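Local coordinates for protein NAD nucleotidase (Haemophilus influenzae, PDB 3ZTV) that degrades NAD to adenosine and nicotinamide riboside, acting as a pyrophosphatase and as a zinc-dependent 5'-nucleotidase, at residues 14-19 / 271-276; 246-251 / 287-292. All coordinates share one frame; numbering follows the deposited sequence.

In the fold
Contact 1 and contact 2 lie about 9 Å apart, centre to centre, in the metallophosphoesterase part of the chain. Contact 1 pairs two neighbouring central strands of the seven-stranded mixed sheet, and every residue that touches there is buried. Contact 2 joins the next strand of that sheet, 284-295, to the loop entering edge strand 249-252 of the six-stranded sheet, so it bridges the two layers and runs out to solvent at Lys289. Their chemistry follows: main-chain hydrogen bonds in contact 1, aromatic and proline packing with waters in contact 2. Strand 270-278 links them, through a probable hydrogen bond from Gly275 N to Arg288 O and the Asp273–Arg288 salt bridge.

Contact 1. Residues 14-19 / 271-276; sequences SILHIN and VGDLGV
Ile15, His17 and Gly272 carry most of this antiparallel strand pairing in the central sheet of the calcineurin-like metallophosphoesterase fold. The short axes of 14-18 and 271-276 come within 4.7 Å of each other and run at 161°, which establishes the antiparallel sense. Ile15 pairs with Leu274 and His17 with Gly272 as hydrogen-bonded pairs, two backbone bonds each; between them, Leu16 and Asp273 form a non-hydrogen-bonded pair. The Leu274 N bond to Ile15 O is nearly straight, 171° at the hydrogen.

Ile15, Leu274 and His17 project on the face that meets Met262 of strand 258-263, in the second sheet. Ile15 carries CG1 beside its own backbone N (chi1 -55°), and the extended branch ends with CD1 4.1 Å from Val276 CG2, crossing it at a slant. The His17 ring folds back over the partner strand and lies close against the backbone of Gly272, whose N sits over one ring face, displaced toward the rim. Gly272 presents bare backbone to this ring.

Leu16, Val271 and Asp273 occupy the other face, where helix 46-59 covers Leu16 and Val271 through Leu53. Leu16 CD2 rests 4.1 Å from Asp273 CB. Beyond this apolar patch the Asp273 carboxylate is well satisfied, OD1 by a salt bridge to Arg288 and OD2 by the hydroxyl of Tyr60. Past the pairing, the chain reaches Asp20, a zinc ligand. One ordered water spans the two strands, giving one hydrogen to Ile15 O at 3.0 Å and the other to Asp273 OD1 at 2.7 Å.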
ATOM      1  N   SER A  14     -33.147   3.058  -2.537  1.00  7.43           N
ATOM      2  CA  SER A  14     -33.517   1.723  -3.002  1.00  6.72           C
ATOM      3  C   SER A  14     -32.447   1.206  -3.969  1.00  6.27           C
ATOM      4  O   SER A  14     -32.473   1.514  -5.159  1.00  7.25           O
ATOM      5  CB  SER A  14     -34.899   1.740  -3.663  1.00  7.21           C
ATOM      6  OG  SER A  14     -35.870   2.138  -2.705  1.00  8.45           O
ATOM      7  N   ILE A  15     -31.498   0.439  -3.446  1.00  5.19           N
ATOM      8  CA  ILE A  15     -30.394  -0.069  -4.257  1.00  6.12           C
ATOM      9  C   ILE A  15     -30.834  -1.311  -5.041  1.00  6.04           C
ATOM     10  O   ILE A  15     -31.378  -2.253  -4.480  1.00  6.31           O
ATOM     11  CB  ILE A  15     -29.171  -0.373  -3.380  1.00  5.60           C
ATOM     12  CG1 ILE A  15     -28.792   0.879  -2.572  1.00  7.57           C
ATOM     13  CG2 ILE A  15     -28.008  -0.871  -4.230  1.00  7.83           C
ATOM     14  CD1 ILE A  15     -27.671   0.654  -1.601  1.00  8.49           C
ATOM     15  N   LEU A  16     -30.589  -1.279  -6.344  1.00  5.08           N
ATOM     16  CA  LEU A  16     -30.911  -2.379  -7.261  1.00  6.31           C
ATOM     17  C   LEU A  16     -29.636  -2.678  -8.027  1.00  6.59           C
ATOM     18  O   LEU A  16     -29.051  -1.768  -8.628  1.00  7.00           O
ATOM     19  CB  LEU A  16     -32.015  -1.956  -8.229  1.00  7.26           C
ATOM     20  CG  LEU A  16     -33.365  -1.626  -7.575  1.00  5.69           C
ATOM     21  CD1 LEU A  16     -34.290  -0.896  -8.546  1.00  8.38           C
ATOM     22  CD2 LEU A  16     -34.026  -2.899  -7.067  1.00  7.77           C
ATOM     23  N   HIS A  17     -29.164  -3.922  -7.990  1.00  5.12           N
ATOM     24  CA  HIS A  17     -27.827  -4.180  -8.502  1.00  4.79           C
ATOM     25  C   HIS A  17     -27.651  -5.561  -9.132  1.00  4.21           C
ATOM     26  O   HIS A  17     -28.318  -6.537  -8.765  1.00  4.83           O
ATOM     27  CB  HIS A  17     -26.801  -3.968  -7.382  1.00  4.78           C
ATOM     28  CG  HIS A  17     -26.873  -4.991  -6.298  1.00  5.70           C
ATOM     29  ND1 HIS A  17     -27.804  -4.962  -5.281  1.00  7.64           N
ATOM     30  CD2 HIS A  17     -26.099  -6.072  -6.067  1.00  3.70           C
ATOM     31  CE1 HIS A  17     -27.608  -5.997  -4.482  1.00  3.35           C
ATOM     32  NE2 HIS A  17     -26.575  -6.684  -4.937  1.00  7.64           N
ATOM     33  N   ILE A  18     -26.761  -5.612 -10.122  1.00  4.45           N
ATOM     34  CA  ILE A  18     -26.258  -6.874 -10.677  1.00  4.35           C
ATOM     35  C   ILE A  18     -24.727  -6.828 -10.749  1.00  3.46           C
ATOM     36  O   ILE A  18     -24.110  -5.756 -10.566  1.00  4.24           O
ATOM     37  CB  ILE A  18     -26.822  -7.205 -12.097  1.00  5.50           C
ATOM     38  CG1 ILE A  18     -26.209  -6.337 -13.206  1.00  5.44           C
ATOM     39  CG2 ILE A  18     -28.333  -7.094 -12.123  1.00  5.82           C
ATOM     40  CD1 ILE A  18     -26.491  -6.884 -14.623  1.00  6.11           C
ATOM     41  N   ASN A  19     -24.103  -7.965 -11.056  1.00  4.64           N
ATOM     42  CA  ASN A  19     -22.648  -8.014 -11.198  1.00  4.33           C
ATOM     43  C   ASN A  19     -22.269  -9.231 -12.020  1.00  4.04           C
ATOM     44  O   ASN A  19     -22.999 -10.225 -12.048  1.00  3.84           O
ATOM     45  CB  ASN A  19     -21.964  -8.111  -9.831  1.00  5.11           C
ATOM     46  CG  ASN A  19     -22.384  -9.355  -9.066  1.00  4.59           C
ATOM     47  OD1 ASN A  19     -21.699 -10.393  -9.087  1.00  6.97           O
ATOM     48  ND2 ASN A  19     -23.516  -9.266  -8.394  1.00  4.06           N
ATOM     49  N   VAL A 271     -31.267 -10.019  -9.620  1.00  6.21           N
ATOM     50  CA  VAL A 271     -31.303  -8.596  -9.317  1.00  5.64           C
ATOM     51  C   VAL A 271     -31.385  -8.458  -7.798  1.00  5.22           C
ATOM     52  O   VAL A 271     -32.355  -8.919  -7.186  1.00  6.17           O
ATOM     53  CB  VAL A 271     -32.494  -7.892  -9.998  1.00  5.72           C
ATOM     54  CG1 VAL A 271     -32.702  -6.490  -9.414  1.00  7.53           C
ATOM     55  CG2 VAL A 271     -32.285  -7.823 -11.510  1.00  6.43           C
ATOM     56  N   GLY A 272     -30.360  -7.856  -7.195  1.00  5.09           N
ATOM     57  CA  GLY A 272     -30.387  -7.594  -5.764  1.00  5.53           C
ATOM     58  C   GLY A 272     -31.179  -6.330  -5.476  1.00  5.12           C
ATOM     59  O   GLY A 272     -31.118  -5.362  -6.225  1.00  6.35           O
ATOM     60  N   ASP A 273     -31.902  -6.344  -4.363  1.00  5.47           N
ATOM     61  CA  ASP A 273     -32.884  -5.310  -4.014  1.00  5.21           C
ATOM     62  C   ASP A 273     -32.734  -5.034  -2.510  1.00  5.69           C
ATOM     63  O   ASP A 273     -33.147  -5.848  -1.680  1.00  6.79           O
ATOM     64  CB  ASP A 273     -34.256  -5.912  -4.360  1.00  5.76           C
ATOM     65  CG  ASP A 273     -35.452  -5.072  -3.927  1.00  7.24           C
ATOM     66  OD1 ASP A 273     -35.299  -4.004  -3.314  1.00  7.55           O
ATOM     67  OD2 ASP A 273     -36.586  -5.534  -4.218  1.00  7.97           O
ATOM     68  N   LEU A 274     -32.073  -3.925  -2.167  1.00  5.58           N
ATOM     69  CA  LEU A 274     -31.778  -3.561  -0.779  1.00  5.45           C
ATOM     70  C   LEU A 274     -32.312  -2.165  -0.487  1.00  7.30           C
ATOM     71  O   LEU A 274     -31.827  -1.180  -1.038  1.00  6.66           O
ATOM     72  CB  LEU A 274     -30.265  -3.632  -0.482  1.00  7.25           C
ATOM     73  CG  LEU A 274     -29.886  -3.532   1.003  1.00  6.93           C
ATOM     74  CD1 LEU A 274     -30.236  -4.841   1.685  1.00  8.25           C
ATOM     75  CD2 LEU A 274     -28.406  -3.208   1.197  1.00  7.26           C
ATOM     76  N   GLY A 275     -33.305  -2.091   0.392  1.00  6.71           N
ATOM     77  CA  GLY A 275     -33.824  -0.818   0.859  1.00  7.13           C
ATOM     78  C   GLY A 275     -33.038  -0.371   2.072  1.00  7.40           C
ATOM     79  O   GLY A 275     -32.862  -1.130   3.033  1.00  8.09           O
ATOM     80  N   VAL A 276     -32.548   0.863   2.010  1.00  7.18           N
ATOM     81  CA  VAL A 276     -31.692   1.410   3.058  1.00  9.80           C
ATOM     82  C   VAL A 276     -32.215   2.741   3.564  1.00 12.81           C
ATOM     83  O   VAL A 276     -32.460   3.656   2.777  1.00 15.48           O
ATOM     84  CB  VAL A 276     -30.253   1.636   2.553  1.00  8.21           C
ATOM     85  CG1 VAL A 276     -29.380   2.201   3.680  1.00 12.20           C
ATOM     86  CG2 VAL A 276     -29.663   0.344   1.996  1.00  9.98           C
TER
HETATM   87  O   HOH W   1     -34.170  -1.566  -3.721  1.00  8.40           O

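Contact 2. Residues 246-251 / 287-292; sequences EYPLEF and TRKIPH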
ATOM      1  N   GLU A 246     -26.008 -14.785   3.788  1.00  6.99           N
ATOM      2  CA  GLU A 246     -27.292 -14.093   3.839  1.00  7.31           C
ATOM      3  C   GLU A 246     -27.236 -12.754   3.098  1.00  6.47           C
ATOM      4  O   GLU A 246     -26.223 -12.044   3.141  1.00  7.21           O
ATOM      5  CB  GLU A 246     -27.710 -13.883   5.301  1.00  8.79           C
ATOM      6  CG  GLU A 246     -29.144 -13.422   5.501  1.00  9.72           C
ATOM      7  CD  GLU A 246     -30.169 -14.520   5.280  1.00  9.63           C
ATOM      8  OE1 GLU A 246     -29.811 -15.718   5.339  1.00  9.96           O
ATOM      9  OE2 GLU A 246     -31.342 -14.176   5.054  1.00 10.54           O
ATOM     10  N   TYR A 247     -28.327 -12.413   2.423  1.00  6.66           N
ATOM     11  CA  TYR A 247     -28.447 -11.136   1.736  1.00  7.49           C
ATOM     12  C   TYR A 247     -29.058 -10.090   2.678  1.00  7.05           C
ATOM     13  O   TYR A 247     -30.218 -10.222   3.054  1.00  7.63           O
ATOM     14  CB  TYR A 247     -29.349 -11.298   0.492  1.00  6.95           C
ATOM     15  CG  TYR A 247     -29.402 -10.046  -0.349  1.00  5.90           C
ATOM     16  CD1 TYR A 247     -30.326  -9.045  -0.074  1.00  6.47           C
ATOM     17  CD2 TYR A 247     -28.503  -9.843  -1.396  1.00  5.85           C
ATOM     18  CE1 TYR A 247     -30.350  -7.869  -0.801  1.00  6.66           C
ATOM     19  CE2 TYR A 247     -28.531  -8.685  -2.140  1.00  5.98           C
ATOM     20  CZ  TYR A 247     -29.446  -7.689  -1.827  1.00  7.07           C
ATOM     21  OH  TYR A 247     -29.489  -6.513  -2.540  1.00  7.20           O
ATOM     22  N   PRO A 248     -28.291  -9.068   3.105  1.00  5.44           N
ATOM     23  CA  PRO A 248     -26.861  -8.790   2.978  1.00  4.90           C
ATOM     24  C   PRO A 248     -26.123  -9.278   4.222  1.00  5.27           C
ATOM     25  O   PRO A 248     -26.761  -9.677   5.198  1.00  6.68           O
ATOM     26  CB  PRO A 248     -26.836  -7.260   2.967  1.00  5.54           C
ATOM     27  CG  PRO A 248     -27.880  -6.914   4.010  1.00  5.01           C
ATOM     28  CD  PRO A 248     -28.978  -7.949   3.792  1.00  6.61           C
ATOM     29  N   LEU A 249     -24.796  -9.243   4.185  1.00  5.32           N
ATOM     30  CA  LEU A 249     -23.966  -9.358   5.377  1.00  6.27           C
ATOM     31  C   LEU A 249     -23.873  -8.011   6.088  1.00  6.02           C
ATOM     32  O   LEU A 249     -24.006  -6.957   5.462  1.00  6.01           O
ATOM     33  CB  LEU A 249     -22.556  -9.818   5.002  1.00  7.67           C
ATOM     34  CG  LEU A 249     -22.440 -11.265   4.523  1.00  7.25           C
ATOM     35  CD1 LEU A 249     -21.016 -11.530   4.049  1.00  9.38           C
ATOM     36  CD2 LEU A 249     -22.848 -12.222   5.640  1.00  9.90           C
ATOM     37  N   GLU A 250     -23.654  -8.061   7.400  1.00  5.59           N
ATOM     38  CA  GLU A 250     -23.521  -6.854   8.217  1.00  7.57           C
ATOM     39  C   GLU A 250     -22.305  -6.948   9.130  1.00  7.73           C
ATOM     40  O   GLU A 250     -22.088  -7.972   9.768  1.00  7.55           O
ATOM     41  CB  GLU A 250     -24.774  -6.630   9.080  1.00  7.39           C
ATOM     42  CG  GLU A 250     -24.689  -5.382   9.950  1.00  9.02           C
ATOM     43  CD  GLU A 250     -25.899  -5.166  10.850  1.00  8.97           C
ATOM     44  OE1 GLU A 250     -26.954  -5.805  10.646  1.00  9.57           O
ATOM     45  OE2 GLU A 250     -25.783  -4.330  11.770  1.00 11.60           O
ATOM     46  N   PHE A 251     -21.531  -5.868   9.188  1.00  6.50           N
ATOM     47  CA  PHE A 251     -20.355  -5.757  10.041  1.00  6.83           C
ATOM     48  C   PHE A 251     -20.392  -4.451  10.815  1.00  6.84           C
ATOM     49  O   PHE A 251     -21.262  -3.614  10.583  1.00  7.31           O
ATOM     50  CB  PHE A 251     -19.081  -5.840   9.183  1.00  8.34           C
ATOM     51  CG  PHE A 251     -18.993  -7.107   8.391  1.00  7.11           C
ATOM     52  CD1 PHE A 251     -18.461  -8.250   8.959  1.00  8.54           C
ATOM     53  CD2 PHE A 251     -19.490  -7.173   7.092  1.00  8.23           C
ATOM     54  CE1 PHE A 251     -18.413  -9.437   8.249  1.00  9.11           C
ATOM     55  CE2 PHE A 251     -19.452  -8.363   6.380  1.00  7.28           C
ATOM     56  CZ  PHE A 251     -18.909  -9.494   6.958  1.00  8.75           C
ATOM     57  N   THR A 287     -34.363  -1.736   5.375  1.00  8.19           N
ATOM     58  CA  THR A 287     -35.825  -1.732   5.359  1.00  9.55           C
ATOM     59  C   THR A 287     -36.408  -2.802   4.426  1.00  9.56           C
ATOM     60  O   THR A 287     -37.599  -3.105   4.496  1.00  9.86           O
ATOM     61  CB  THR A 287     -36.375  -0.362   4.907  1.00 10.82           C
ATOM     62  OG1 THR A 287     -35.917  -0.085   3.578  1.00 11.00           O
ATOM     63  CG2 THR A 287     -35.907   0.747   5.835  1.00 14.19           C
ATOM     64  N   ARG A 288     -35.586  -3.354   3.536  1.00  7.30           N
ATOM     65  CA  ARG A 288     -36.055  -4.337   2.558  1.00  6.95           C
ATOM     66  C   ARG A 288     -34.817  -5.065   2.069  1.00  6.53           C
ATOM     67  O   ARG A 288     -33.780  -4.431   1.864  1.00  6.31           O
ATOM     68  CB  ARG A 288     -36.766  -3.640   1.392  1.00  7.33           C
ATOM     69  CG  ARG A 288     -37.215  -4.578   0.261  1.00  7.49           C
ATOM     70  CD  ARG A 288     -37.935  -3.813  -0.844  1.00  8.31           C
ATOM     71  NE  ARG A 288     -37.064  -2.818  -1.456  1.00  8.41           N
ATOM     72  CZ  ARG A 288     -37.137  -1.505  -1.249  1.00  8.23           C
ATOM     73  NH1 ARG A 288     -38.040  -0.997  -0.424  1.00  9.28           N
ATOM     74  NH2 ARG A 288     -36.283  -0.692  -1.849  1.00  8.65           N
ATOM     75  N   LYS A 289     -34.901  -6.380   1.892  1.00  6.87           N
ATOM     76  CA  LYS A 289     -33.753  -7.161   1.447  1.00  7.43           C
ATOM     77  C   LYS A 289     -34.249  -8.386   0.689  1.00  8.49           C
ATOM     78  O   LYS A 289     -34.721  -9.353   1.289  1.00  9.71           O
ATOM     79  CB  LYS A 289     -32.861  -7.559   2.632  1.00  8.39           C
ATOM     80  CG  LYS A 289     -33.604  -8.038   3.881  1.00  8.53           C
ATOM     81  CD  LYS A 289     -32.619  -8.440   4.969  1.00 10.48           C
ATOM     82  CE  LYS A 289     -33.329  -9.001   6.196  1.00 15.50           C
ATOM     83  NZ  LYS A 289     -33.975 -10.314   5.913  1.00 20.22           N
ATOM     84  N   ILE A 290     -34.164  -8.325  -0.634  1.00  6.94           N
ATOM     85  CA  ILE A 290     -34.633  -9.411  -1.492  1.00  8.30           C
ATOM     86  C   ILE A 290     -33.638  -9.681  -2.613  1.00  7.59           C
ATOM     87  O   ILE A 290     -33.388  -8.810  -3.450  1.00  7.99           O
ATOM     88  CB  ILE A 290     -35.978  -9.083  -2.146  1.00  7.96           C
ATOM     89  CG1 ILE A 290     -36.985  -8.577  -1.111  1.00  9.86           C
ATOM     90  CG2 ILE A 290     -36.522 -10.311  -2.883  1.00 10.35           C
ATOM     91  CD1 ILE A 290     -38.243  -7.978  -1.732  1.00 13.71           C
ATOM     92  N   PRO A 291     -33.041 -10.877  -2.627  1.00  8.05           N
ATOM     93  CA  PRO A 291     -32.277 -11.297  -3.806  1.00  7.36           C
ATOM     94  C   PRO A 291     -33.210 -11.968  -4.822  1.00  6.67           C
ATOM     95  O   PRO A 291     -33.611 -13.123  -4.620  1.00 10.54           O
ATOM     96  CB  PRO A 291     -31.287 -12.309  -3.229  1.00  8.60           C
ATOM     97  CG  PRO A 291     -32.008 -12.906  -2.054  1.00  9.97           C
ATOM     98  CD  PRO A 291     -32.989 -11.875  -1.543  1.00 10.77           C
ATOM     99  N   HIS A 292     -33.574 -11.256  -5.888  1.00  5.82           N
ATOM    100  CA  HIS A 292     -34.520 -11.797  -6.874  1.00  5.35           C
ATOM    101  C   HIS A 292     -33.824 -12.710  -7.875  1.00  6.96           C
ATOM    102  O   HIS A 292     -33.030 -12.239  -8.698  1.00  7.02           O
ATOM    103  CB  HIS A 292     -35.171 -10.670  -7.675  1.00  5.94           C
ATOM    104  CG  HIS A 292     -36.014  -9.734  -6.863  1.00  6.56           C
ATOM    105  ND1 HIS A 292     -35.533  -8.569  -6.301  1.00 10.08           N
ATOM    106  CD2 HIS A 292     -37.330  -9.784  -6.547  1.00  6.66           C
ATOM    107  CE1 HIS A 292     -36.513  -7.949  -5.662  1.00  5.95           C
ATOM    108  NE2 HIS A 292     -37.616  -8.664  -5.805  1.00 10.86           N
TER
HETATM  109  O   HOH W   2     -32.089 -12.066   3.654  1.00 14.29           O
HETATM  110  O   HOH W   3     -32.363 -12.342   7.094  1.00 19.80           O
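The interface between the two beta-sheets of the metallophosphoesterase sandwich is bridged here by Tyr247, in the loop before edge strand 249-252, packing on Lys289, Pro291 and the backbone of Ile290 in strand 284-295. The CB of Tyr247 points toward that strand, and with CG anti to the backbone N (chi1 -174°) the ring lies alongside Pro291. Pro291 lies over one face of that ring, its CB 4.1 Å from Tyr247 CG, while its CG meets Tyr247 CB at 4.0 Å. Lys289 approaches differently: its CB stands in the ring plane, at the edge, 4.0 Å from Tyr247 CD1. Further along, the lysine chain crosses Pro248 at roughly a right angle, bringing its CD to 3.9 Å from Pro248 CD; the peptide bond before this proline is cis.

The charged ends do not touch, Lys289 NZ and Glu246 OE2 being 4.8 Å apart. A water 2.8 Å from Lys289 NZ also donates to Glu246 OE2, and a second water donates to that oxygen and to Tyr247 O, with a weak bond from the lysine. Glu246 OE1 also has a salt bridge to Arg237. An apolar seam with a hydrated rim thus joins the two layers of the sandwich typical of this fold.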